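Local coordinates for protein cytosine deaminase (Klebsiella pneumoniae, PDB 4R88) that catalyses the hydrolytic deamination of cytosine to uracil and ammonia, as a metal-dependent member of the amidohydrolase family, at residues L59-T64 with I310-Y315; L195-Q200 with R229-G234; P271-H276 with A306-Q311. One frame throughout, in Å; residues are numbered along the deposited sequence.

Contact 1 (L59-T64 with I310-Y315); sequences LDATLT and IQDPWY. With 1LD (5-fluorocytosine), chain S.
Leu63 and Gln311 face each other with their CA atoms 4.8 Å apart, where the type II turn from Ala61 to Thr64 lies against an irregular segment; Leu63 N donates to Ile310 O (3.1 Å). Two loops without regular structure can thus be joined through backbone and side chains together. The hydroxyl of Thr62 also comes to Ile310 O, OG1 lying 3.0 Å from it, but its one proton may go instead to Thr102. Leu63 sends CD2 obliquely across the extended Gln311 chain, 3.4 Å from OE1. Thr64 OG1 closes its own turn with a 2.8 Å bond to Ala61 O and rests against Pro313 CD. Ala61 CB meets the Trp314 indole at its edge, in the ring plane, 4.0 Å from CZ3. One face of that indole carries 5-fluorocytosine, whose C6 sits 3.2 Å above the plane, while Pro313 CB backs the opposite face near the rim. Asp312 braces the turn leading into Trp314: with CG turned between N and the carbonyl carbon (chi1 80°), OD2 accepts from Trp314 N in an Asx turn, and OD1 is hydrogen-bonded to Ser309 OG. The two loops follow barrel strands 46-57 and 303-305; helix 76-87 touches Ala61 and Pro313 through Trp83, and helix 92-108 packs on Leu63 and Ile310 through Thr102.

Contact 2 (L195-Q200 with R229-G234); sequences LMDLAQ and RVRGMG
Arg231 reaches from the last turn of helix 220-231 to Asp197 and Gln200 on helix 185-202, and its path shows how one long side chain can meet apolar and polar partners in succession. CB starts beside the amide end of Gln200, 3.9 Å from NE2. CG, anti to the carbonyl carbon (chi1 -66°), continues along the same amide in a chain that stays extended as far as NE, and CD comes within 3.4 Å of Gln200 OE1. NE forms a salt bridge with Glu227 of its own helix. The guanidinium then lies with one face on Met196 CB, which stands 3.7 Å above its centre. At the tip, NH1 and NH2 grip a single oxygen of Asp197 end-on: NH1 to OD1 spans 2.8 Å and uses the anti lone pair, whereas NH2 meets OD1 at 3.0 Å from above the carboxylate plane. NH1 also donates to Gln200 OE1 (2.8 Å), which is tilted 25° out of the guanidinium plane. Beyond Gly232, whose positive phi closes the helix in a Schellman motif, Met233 turns back toward helix 185-202: its SD touches Gln200 CG at 3.7 Å, and its CE lies against Ala199 CB and Met196 CE. The chemistry is therefore layered, with sulfur and methyl groups on the buried side and a charged cluster on the more open side; two acidic partners and an amide oxygen would probably offset the charge of Arg231 and limit the rotation of its guanidinium.

Contact 3 (P271-H276 with A306-Q311); sequences PTESIH and AQDSIQ. With FE2 (Fe (II) ion), chain T; 1LD (5-fluorocytosine), chain S.
The metal and pyrimidine site at the mouth of an amidohydrolase TIM barrel brings together helix 271-277, which follows strand 266-269, and the loop after strand 303-305. Asp308 is one of the metal ligands, its OD2 lying 2.6 Å from the iron(II) ion, whose other protein ligands are His56, His58 and His209. Glu273 faces it from the helix. With CG anti to N (chi1 -171°) and a bend at chi2, its chain crosses that of Asp308 at about a right angle, the carboxylates turned 37° apart, and Glu273 CG approaches Asp308 OD1 to 3.2 Å. Glu273 OE2 and Asp308 OD1, two acceptors, are 3.4 Å from each other. The exocyclic amine of 5-fluorocytosine faces both oxygens: N4 donates to Glu273 OE2 over 3.3 Å at a fairly straight 161°, and Asp308 OD1 is 3.0 Å from the same N4. Ser309 OG approaches Glu273 OE2 to 2.7 Å, although its proton may be given instead to Asp312. Two waters bridge the Thr272 hydroxyl to carbonyl oxygens of the loop. One links Thr272 OG1 to Ala306 O, donating to the carbonyl; the other lies 2.5 Å from Thr272 OG1 and 2.7 Å from Gln307 O. Here the general principle is that polar side chains and ordered water can join neighbouring barrel elements while offering acceptors to a bound pyrimidine. Strand 46-57 runs beside the loop at Ala306 and Ile310, helix 322-332 packs on Thr272 and Gln307, and His331 of the second subunit meets Thr272 and Ile275.

Overall arrangement
Contacts 1 and 3 form one neighbourhood, their centres 10 Å apart, and share Ile310 and Gln311 in the loop after strand 303-305. Each touches 5-fluorocytosine and the second subunit, so this loop connects the early barrel loop 59-64, helix 271-277, the ligand and the dimer interface. Contact 2 stands apart, its centre about 30 Å from that of contact 1 and 28 Å from that of contact 3, on outer helices 185-202 and 220-231 that flank strand 205-210. Along the chain it falls between the two halves of contact 1 and closes before contact 3 opens. Contacts 1 and 3 thus lie at the ligand site, and contact 2 in the helical shell.

Contact 1 (L59-T64 with I310-Y315)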
loop_
_atom_site.group_PDB
_atom_site.type_symbol
_atom_site.label_atom_id
_atom_site.label_comp_id
_atom_site.label_asym_id
_atom_site.label_seq_id
_atom_site.Cartn_x
_atom_site.Cartn_y
_atom_site.Cartn_z
ATOM N N LEU B 59 8.318 -19.748 1.420
ATOM C CA LEU B 59 7.339 -20.615 2.087
ATOM C C LEU B 59 7.886 -21.415 3.275
ATOM O O LEU B 59 7.118 -21.806 4.161
ATOM C CB LEU B 59 6.690 -21.594 1.101
ATOM C CG LEU B 59 5.739 -21.029 0.054
ATOM C CD1 LEU B 59 5.128 -22.186 -0.748
ATOM C CD2 LEU B 59 4.670 -20.172 0.715
ATOM N N ASP B 60 9.187 -21.698 3.291
ATOM C CA ASP B 60 9.751 -22.418 4.431
ATOM C C ASP B 60 9.712 -21.575 5.697
ATOM O O ASP B 60 9.560 -22.109 6.797
ATOM C CB ASP B 60 11.156 -22.976 4.142
ATOM C CG ASP B 60 12.183 -21.897 3.864
ATOM O OD1 ASP B 60 13.389 -22.186 4.012
ATOM O OD2 ASP B 60 11.795 -20.773 3.484
ATOM N N ALA B 61 9.777 -20.255 5.523
ATOM C CA ALA B 61 9.787 -19.317 6.642
ATOM C C ALA B 61 8.419 -18.694 6.941
ATOM O O ALA B 61 8.282 -17.970 7.916
ATOM C CB ALA B 61 10.807 -18.205 6.380
ATOM N N THR B 62 7.415 -18.955 6.106
ATOM C CA THR B 62 6.125 -18.279 6.268
ATOM C C THR B 62 5.458 -18.609 7.611
ATOM O O THR B 62 5.577 -19.724 8.114
ATOM C CB THR B 62 5.149 -18.578 5.089
ATOM O OG1 THR B 62 4.029 -17.678 5.146
ATOM C CG2 THR B 62 4.646 -20.008 5.146
ATOM N N LEU B 63 4.797 -17.614 8.195
ATOM C CA LEU B 63 4.026 -17.789 9.429
ATOM C C LEU B 63 4.883 -18.111 10.664
ATOM O O LEU B 63 4.401 -18.747 11.596
ATOM C CB LEU B 63 2.934 -18.854 9.235
ATOM C CG LEU B 63 1.985 -18.654 8.048
ATOM C CD1 LEU B 63 0.967 -19.790 7.962
ATOM C CD2 LEU B 63 1.284 -17.278 8.122
ATOM N N THR B 64 6.145 -17.677 10.672
ATOM C CA THR B 64 7.015 -17.867 11.840
ATOM C C THR B 64 7.490 -16.546 12.462
ATOM O O THR B 64 8.437 -16.547 13.245
ATOM C CB THR B 64 8.298 -18.666 11.501
ATOM O OG1 THR B 64 9.129 -17.894 10.623
ATOM C CG2 THR B 64 7.974 -20.010 10.852
ATOM N N ILE B 310 5.447 -13.631 4.018
ATOM C CA ILE B 310 4.178 -13.502 4.732
ATOM C C ILE B 310 4.384 -13.907 6.196
ATOM O O ILE B 310 4.619 -15.079 6.496
ATOM C CB ILE B 310 3.067 -14.336 4.039
ATOM C CG1 ILE B 310 2.716 -13.693 2.690
ATOM C CG2 ILE B 310 1.840 -14.453 4.938
ATOM C CD1 ILE B 310 1.799 -14.545 1.784
ATOM N N GLN B 311 4.361 -12.915 7.090
ATOM C CA GLN B 311 4.446 -13.121 8.536
ATOM C C GLN B 311 5.658 -13.959 8.940
ATOM O O GLN B 311 5.524 -15.000 9.591
ATOM C CB GLN B 311 3.145 -13.727 9.077
ATOM C CG GLN B 311 1.910 -12.852 8.780
ATOM C CD GLN B 311 0.607 -13.547 9.111
ATOM O OE1 GLN B 311 -0.016 -14.161 8.248
ATOM N NE2 GLN B 311 0.183 -13.441 10.359
ATOM N N ASP B 312 6.839 -13.492 8.547
ATOM C CA ASP B 312 8.061 -14.277 8.707
ATOM C C ASP B 312 9.140 -13.438 9.434
ATOM O O ASP B 312 8.827 -12.327 9.870
ATOM C CB ASP B 312 8.454 -14.895 7.337
ATOM C CG ASP B 312 9.152 -13.929 6.407
ATOM O OD1 ASP B 312 9.436 -14.362 5.249
ATOM O OD2 ASP B 312 9.429 -12.765 6.802
ATOM N N PRO B 313 10.379 -13.958 9.616
ATOM C CA PRO B 313 11.331 -13.148 10.398
ATOM C C PRO B 313 11.660 -11.760 9.821
ATOM O O PRO B 313 12.170 -10.908 10.535
ATOM C CB PRO B 313 12.608 -13.998 10.394
ATOM C CG PRO B 313 12.133 -15.395 10.198
ATOM C CD PRO B 313 10.933 -15.291 9.296
ATOM N N TRP B 314 11.388 -11.549 8.544
ATOM C CA TRP B 314 11.758 -10.305 7.887
ATOM C C TRP B 314 10.596 -9.333 7.780
ATOM O O TRP B 314 10.802 -8.131 7.691
ATOM C CB TRP B 314 12.296 -10.614 6.488
ATOM C CG TRP B 314 13.572 -11.359 6.576
ATOM C CD1 TRP B 314 14.826 -10.826 6.743
ATOM C CD2 TRP B 314 13.735 -12.779 6.551
ATOM N NE1 TRP B 314 15.762 -11.836 6.804
ATOM C CE2 TRP B 314 15.118 -13.044 6.691
ATOM C CE3 TRP B 314 12.853 -13.854 6.407
ATOM C CZ2 TRP B 314 15.631 -14.335 6.695
ATOM C CZ3 TRP B 314 13.370 -15.141 6.412
ATOM C CH2 TRP B 314 14.742 -15.368 6.553
ATOM N N TYR B 315 9.373 -9.852 7.799
ATOM C CA TYR B 315 8.219 -9.039 7.430
ATOM C C TYR B 315 6.983 -9.495 8.197
ATOM O O TYR B 315 6.564 -10.637 8.064
ATOM C CB TYR B 315 8.011 -9.141 5.919
ATOM C CG TYR B 315 6.898 -8.274 5.372
ATOM C CD1 TYR B 315 5.635 -8.808 5.119
ATOM C CD2 TYR B 315 7.107 -6.928 5.108
ATOM C CE1 TYR B 315 4.612 -8.027 4.622
ATOM C CE2 TYR B 315 6.087 -6.133 4.606
ATOM C CZ TYR B 315 4.842 -6.696 4.367
ATOM O OH TYR B 315 3.826 -5.922 3.877
HETATM N N1 1LD S . 16.036 -13.855 3.117
HETATM C C6 1LD S . 14.719 -13.746 3.377
HETATM C C2 1LD S . 16.685 -12.842 2.520
HETATM O O2 1LD S . 18.030 -12.966 2.252
HETATM N N3 1LD S . 16.068 -11.702 2.167
HETATM C C4 1LD S . 14.755 -11.548 2.412
HETATM N N4 1LD S . 14.114 -10.324 2.038
HETATM C C5 1LD S . 14.035 -12.581 3.032
HETATM F F 1LD S . 12.728 -12.462 3.282
#

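Contact 2 (L195-Q200 with R229-G234)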
loop_
_atom_site.group_PDB
_atom_site.type_symbol
_atom_site.label_atom_id
_atom_site.label_comp_id
_atom_site.label_asym_id
_atom_site.label_seq_id
_atom_site.Cartn_x
_atom_site.Cartn_y
_atom_site.Cartn_z
ATOM N N LEU B 195 27.344 -21.232 -8.736
ATOM C CA LEU B 195 25.922 -21.455 -8.905
ATOM C C LEU B 195 25.533 -21.491 -10.381
ATOM O O LEU B 195 24.647 -22.254 -10.769
ATOM C CB LEU B 195 25.087 -20.441 -8.093
ATOM C CG LEU B 195 24.823 -19.018 -8.617
ATOM C CD1 LEU B 195 23.633 -18.992 -9.569
ATOM C CD2 LEU B 195 24.619 -18.018 -7.462
ATOM N N MET B 196 26.200 -20.682 -11.202
ATOM C CA MET B 196 25.950 -20.704 -12.640
ATOM C C MET B 196 26.461 -21.997 -13.267
ATOM O O MET B 196 25.786 -22.570 -14.124
ATOM C CB MET B 196 26.558 -19.486 -13.332
ATOM C CG MET B 196 25.869 -18.160 -12.946
ATOM S SD MET B 196 24.127 -18.042 -13.447
ATOM C CE MET B 196 24.256 -17.966 -15.232
ATOM N N ASP B 197 27.645 -22.446 -12.843
ATOM C CA ASP B 197 28.163 -23.751 -13.246
ATOM C C ASP B 197 27.201 -24.863 -12.858
ATOM O O ASP B 197 26.946 -25.792 -13.628
ATOM C CB ASP B 197 29.507 -24.031 -12.571
ATOM C CG ASP B 197 30.660 -23.308 -13.228
ATOM O OD1 ASP B 197 30.479 -22.745 -14.324
ATOM O OD2 ASP B 197 31.761 -23.313 -12.640
ATOM N N LEU B 198 26.689 -24.778 -11.639
ATOM C CA LEU B 198 25.771 -25.793 -11.141
ATOM C C LEU B 198 24.475 -25.786 -11.956
ATOM O O LEU B 198 23.997 -26.833 -12.394
ATOM C CB LEU B 198 25.464 -25.540 -9.668
ATOM C CG LEU B 198 24.514 -26.542 -9.017
ATOM C CD1 LEU B 198 25.209 -27.904 -8.885
ATOM C CD2 LEU B 198 24.076 -26.017 -7.673
ATOM N N ALA B 199 23.914 -24.598 -12.164
ATOM C CA ALA B 199 22.706 -24.466 -12.970
ATOM C C ALA B 199 22.910 -24.997 -14.379
ATOM O O ALA B 199 22.048 -25.692 -14.923
ATOM C CB ALA B 199 22.278 -23.013 -13.035
ATOM N N GLN B 200 24.050 -24.661 -14.973
ATOM C CA GLN B 200 24.308 -25.055 -16.348
ATOM C C GLN B 200 24.513 -26.562 -16.454
ATOM O O GLN B 200 24.025 -27.194 -17.393
ATOM C CB GLN B 200 25.527 -24.316 -16.899
ATOM C CG GLN B 200 25.431 -23.997 -18.376
ATOM C CD GLN B 200 26.687 -23.351 -18.918
ATOM O OE1 GLN B 200 27.590 -22.996 -18.163
ATOM N NE2 GLN B 200 26.752 -23.200 -20.237
ATOM N N ARG B 229 25.008 -13.928 -19.934
ATOM C CA ARG B 229 25.206 -13.525 -21.322
ATOM C C ARG B 229 26.168 -14.459 -22.059
ATOM O O ARG B 229 25.868 -14.940 -23.159
ATOM C CB ARG B 229 25.704 -12.078 -21.408
ATOM C CG ARG B 229 25.870 -11.593 -22.849
ATOM C CD ARG B 229 26.722 -10.333 -22.925
ATOM N NE ARG B 229 28.125 -10.630 -22.682
ATOM C CZ ARG B 229 28.946 -11.141 -23.596
ATOM N NH1 ARG B 229 28.498 -11.418 -24.813
ATOM N NH2 ARG B 229 30.210 -11.394 -23.288
ATOM N N VAL B 230 27.326 -14.688 -21.447
ATOM C CA VAL B 230 28.357 -15.583 -21.981
ATOM C C VAL B 230 27.865 -17.025 -22.149
ATOM O O VAL B 230 28.282 -17.741 -23.062
ATOM C CB VAL B 230 29.611 -15.541 -21.060
ATOM C CG1 VAL B 230 30.447 -16.798 -21.182
ATOM C CG2 VAL B 230 30.436 -14.297 -21.356
ATOM N N ARG B 231 26.975 -17.461 -21.272
ATOM C CA ARG B 231 26.550 -18.854 -21.307
ATOM C C ARG B 231 25.300 -19.039 -22.155
ATOM O O ARG B 231 24.864 -20.169 -22.394
ATOM C CB ARG B 231 26.328 -19.377 -19.891
ATOM C CG ARG B 231 27.599 -19.448 -19.058
ATOM C CD ARG B 231 27.254 -19.626 -17.594
ATOM N NE ARG B 231 28.387 -19.351 -16.711
ATOM C CZ ARG B 231 29.015 -20.276 -15.991
ATOM N NH1 ARG B 231 28.623 -21.546 -16.041
ATOM N NH2 ARG B 231 30.027 -19.932 -15.209
ATOM N N GLY B 232 24.726 -17.929 -22.608
ATOM C CA GLY B 232 23.534 -17.967 -23.437
ATOM C C GLY B 232 22.305 -18.391 -22.654
ATOM O O GLY B 232 21.371 -18.963 -23.208
ATOM N N MET B 233 22.295 -18.081 -21.365
ATOM C CA MET B 233 21.250 -18.543 -20.455
ATOM C C MET B 233 20.300 -17.445 -20.006
ATOM O O MET B 233 19.505 -17.669 -19.094
ATOM C CB MET B 233 21.892 -19.115 -19.186
ATOM C CG MET B 233 22.622 -20.424 -19.376
ATOM S SD MET B 233 23.558 -20.803 -17.878
ATOM C CE MET B 233 22.227 -21.078 -16.701
ATOM N N GLY B 234 20.399 -16.267 -20.621
ATOM C CA GLY B 234 19.667 -15.090 -20.172
ATOM C C GLY B 234 18.227 -15.315 -19.753
ATOM O O GLY B 234 17.857 -15.031 -18.623
#

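Contact 3 (P271-H276 with A306-Q311)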
loop_
_atom_site.group_PDB
_atom_site.type_symbol
_atom_site.label_atom_id
_atom_site.label_comp_id
_atom_site.label_asym_id
_atom_site.label_seq_id
_atom_site.Cartn_x
_atom_site.Cartn_y
_atom_site.Cartn_z
ATOM N N PRO B 271 8.547 -4.617 -3.456
ATOM C CA PRO B 271 8.503 -3.252 -2.907
ATOM C C PRO B 271 8.053 -3.152 -1.452
ATOM O O PRO B 271 8.621 -2.331 -0.732
ATOM C CB PRO B 271 7.520 -2.526 -3.824
ATOM C CG PRO B 271 6.656 -3.647 -4.404
ATOM C CD PRO B 271 7.619 -4.786 -4.590
ATOM N N THR B 272 7.077 -3.948 -1.015
ATOM C CA THR B 272 6.660 -3.874 0.393
ATOM C C THR B 272 7.767 -4.380 1.318
ATOM O O THR B 272 7.949 -3.866 2.426
ATOM C CB THR B 272 5.381 -4.652 0.689
ATOM O OG1 THR B 272 5.540 -6.014 0.272
ATOM C CG2 THR B 272 4.188 -4.022 -0.043
ATOM N N GLU B 273 8.514 -5.376 0.856
ATOM C CA GLU B 273 9.595 -5.919 1.665
ATOM C C GLU B 273 10.742 -4.921 1.725
ATOM O O GLU B 273 11.269 -4.634 2.793
ATOM C CB GLU B 273 10.101 -7.254 1.087
ATOM C CG GLU B 273 11.086 -7.980 2.000
ATOM C CD GLU B 273 10.414 -9.105 2.769
ATOM O OE1 GLU B 273 9.167 -9.151 2.796
ATOM O OE2 GLU B 273 11.126 -9.960 3.328
ATOM N N SER B 274 11.127 -4.382 0.571
ATOM C CA SER B 274 12.281 -3.486 0.530
ATOM C C SER B 274 12.031 -2.130 1.184
ATOM O O SER B 274 12.934 -1.568 1.808
ATOM C CB SER B 274 12.804 -3.330 -0.896
ATOM O OG SER B 274 13.351 -4.566 -1.340
ATOM N N ILE B 275 10.814 -1.604 1.078
ATOM C CA ILE B 275 10.523 -0.344 1.756
ATOM C C ILE B 275 10.684 -0.531 3.271
ATOM O O ILE B 275 11.136 0.369 3.975
ATOM C CB ILE B 275 9.119 0.213 1.392
ATOM C CG1 ILE B 275 9.076 1.708 1.680
ATOM C CG2 ILE B 275 8.021 -0.521 2.126
ATOM C CD1 ILE B 275 9.914 2.511 0.707
ATOM N N HIS B 276 10.370 -1.734 3.745
ATOM C CA HIS B 276 10.470 -2.087 5.157
ATOM C C HIS B 276 11.920 -2.375 5.595
ATOM O O HIS B 276 12.350 -1.901 6.651
ATOM C CB HIS B 276 9.583 -3.310 5.430
ATOM C CG HIS B 276 9.845 -3.977 6.744
ATOM N ND1 HIS B 276 9.678 -3.340 7.955
ATOM C CD2 HIS B 276 10.262 -5.237 7.034
ATOM C CE1 HIS B 276 9.985 -4.174 8.936
ATOM N NE2 HIS B 276 10.333 -5.335 8.403
ATOM N N ALA B 306 6.744 -8.976 -6.455
ATOM C CA ALA B 306 6.499 -10.171 -5.653
ATOM C C ALA B 306 6.268 -9.788 -4.190
ATOM O O ALA B 306 6.688 -8.723 -3.762
ATOM C CB ALA B 306 7.679 -11.116 -5.767
ATOM N N GLN B 307 5.621 -10.663 -3.422
ATOM C CA GLN B 307 5.375 -10.409 -1.991
ATOM C C GLN B 307 6.564 -10.699 -1.077
ATOM O O GLN B 307 6.688 -10.096 -0.005
ATOM C CB GLN B 307 4.172 -11.224 -1.506
ATOM C CG GLN B 307 2.875 -10.765 -2.130
ATOM C CD GLN B 307 1.770 -11.795 -2.024
ATOM O OE1 GLN B 307 0.997 -11.787 -1.065
ATOM N NE2 GLN B 307 1.681 -12.680 -3.018
ATOM N N ASP B 308 7.400 -11.653 -1.481
ATOM C CA ASP B 308 8.595 -12.061 -0.709
ATOM C C ASP B 308 8.302 -12.816 0.601
ATOM O O ASP B 308 8.728 -13.958 0.779
ATOM C CB ASP B 308 9.518 -10.850 -0.441
ATOM C CG ASP B 308 10.954 -11.261 -0.143
ATOM O OD1 ASP B 308 11.812 -10.381 0.067
ATOM O OD2 ASP B 308 11.229 -12.471 -0.121
ATOM N N SER B 309 7.584 -12.174 1.518
ATOM C CA SER B 309 7.369 -12.733 2.849
ATOM C C SER B 309 5.920 -12.628 3.290
ATOM O O SER B 309 5.255 -11.637 3.013
ATOM C CB SER B 309 8.212 -11.980 3.883
ATOM O OG SER B 309 9.604 -12.128 3.661
ATOM N N ILE B 310 5.447 -13.631 4.018
ATOM C CA ILE B 310 4.178 -13.502 4.732
ATOM C C ILE B 310 4.384 -13.907 6.196
ATOM O O ILE B 310 4.619 -15.079 6.496
ATOM C CB ILE B 310 3.067 -14.336 4.039
ATOM C CG1 ILE B 310 2.716 -13.693 2.690
ATOM C CG2 ILE B 310 1.840 -14.453 4.938
ATOM C CD1 ILE B 310 1.799 -14.545 1.784
ATOM N N GLN B 311 4.361 -12.915 7.090
ATOM C CA GLN B 311 4.446 -13.121 8.536
ATOM C C GLN B 311 5.658 -13.959 8.940
ATOM O O GLN B 311 5.524 -15.000 9.591
ATOM C CB GLN B 311 3.145 -13.727 9.077
ATOM C CG GLN B 311 1.910 -12.852 8.780
ATOM C CD GLN B 311 0.607 -13.547 9.111
ATOM O OE1 GLN B 311 -0.016 -14.161 8.248
ATOM N NE2 GLN B 311 0.183 -13.441 10.359
HETATM FE FE FE2 T . 13.670 -13.047 -0.747
HETATM N N1 1LD S . 16.036 -13.855 3.117
HETATM C C6 1LD S . 14.719 -13.746 3.377
HETATM C C2 1LD S . 16.685 -12.842 2.520
HETATM O O2 1LD S . 18.030 -12.966 2.252
HETATM N N3 1LD S . 16.068 -11.702 2.167
HETATM C C4 1LD S . 14.755 -11.548 2.412
HETATM N N4 1LD S . 14.114 -10.324 2.038
HETATM C C5 1LD S . 14.035 -12.581 3.032
HETATM F F 1LD S . 12.728 -12.462 3.282
HETATM O O HOH W 1 7.055 -6.960 -1.676
HETATM O O HOH W 2 6.299 -7.962 1.604
#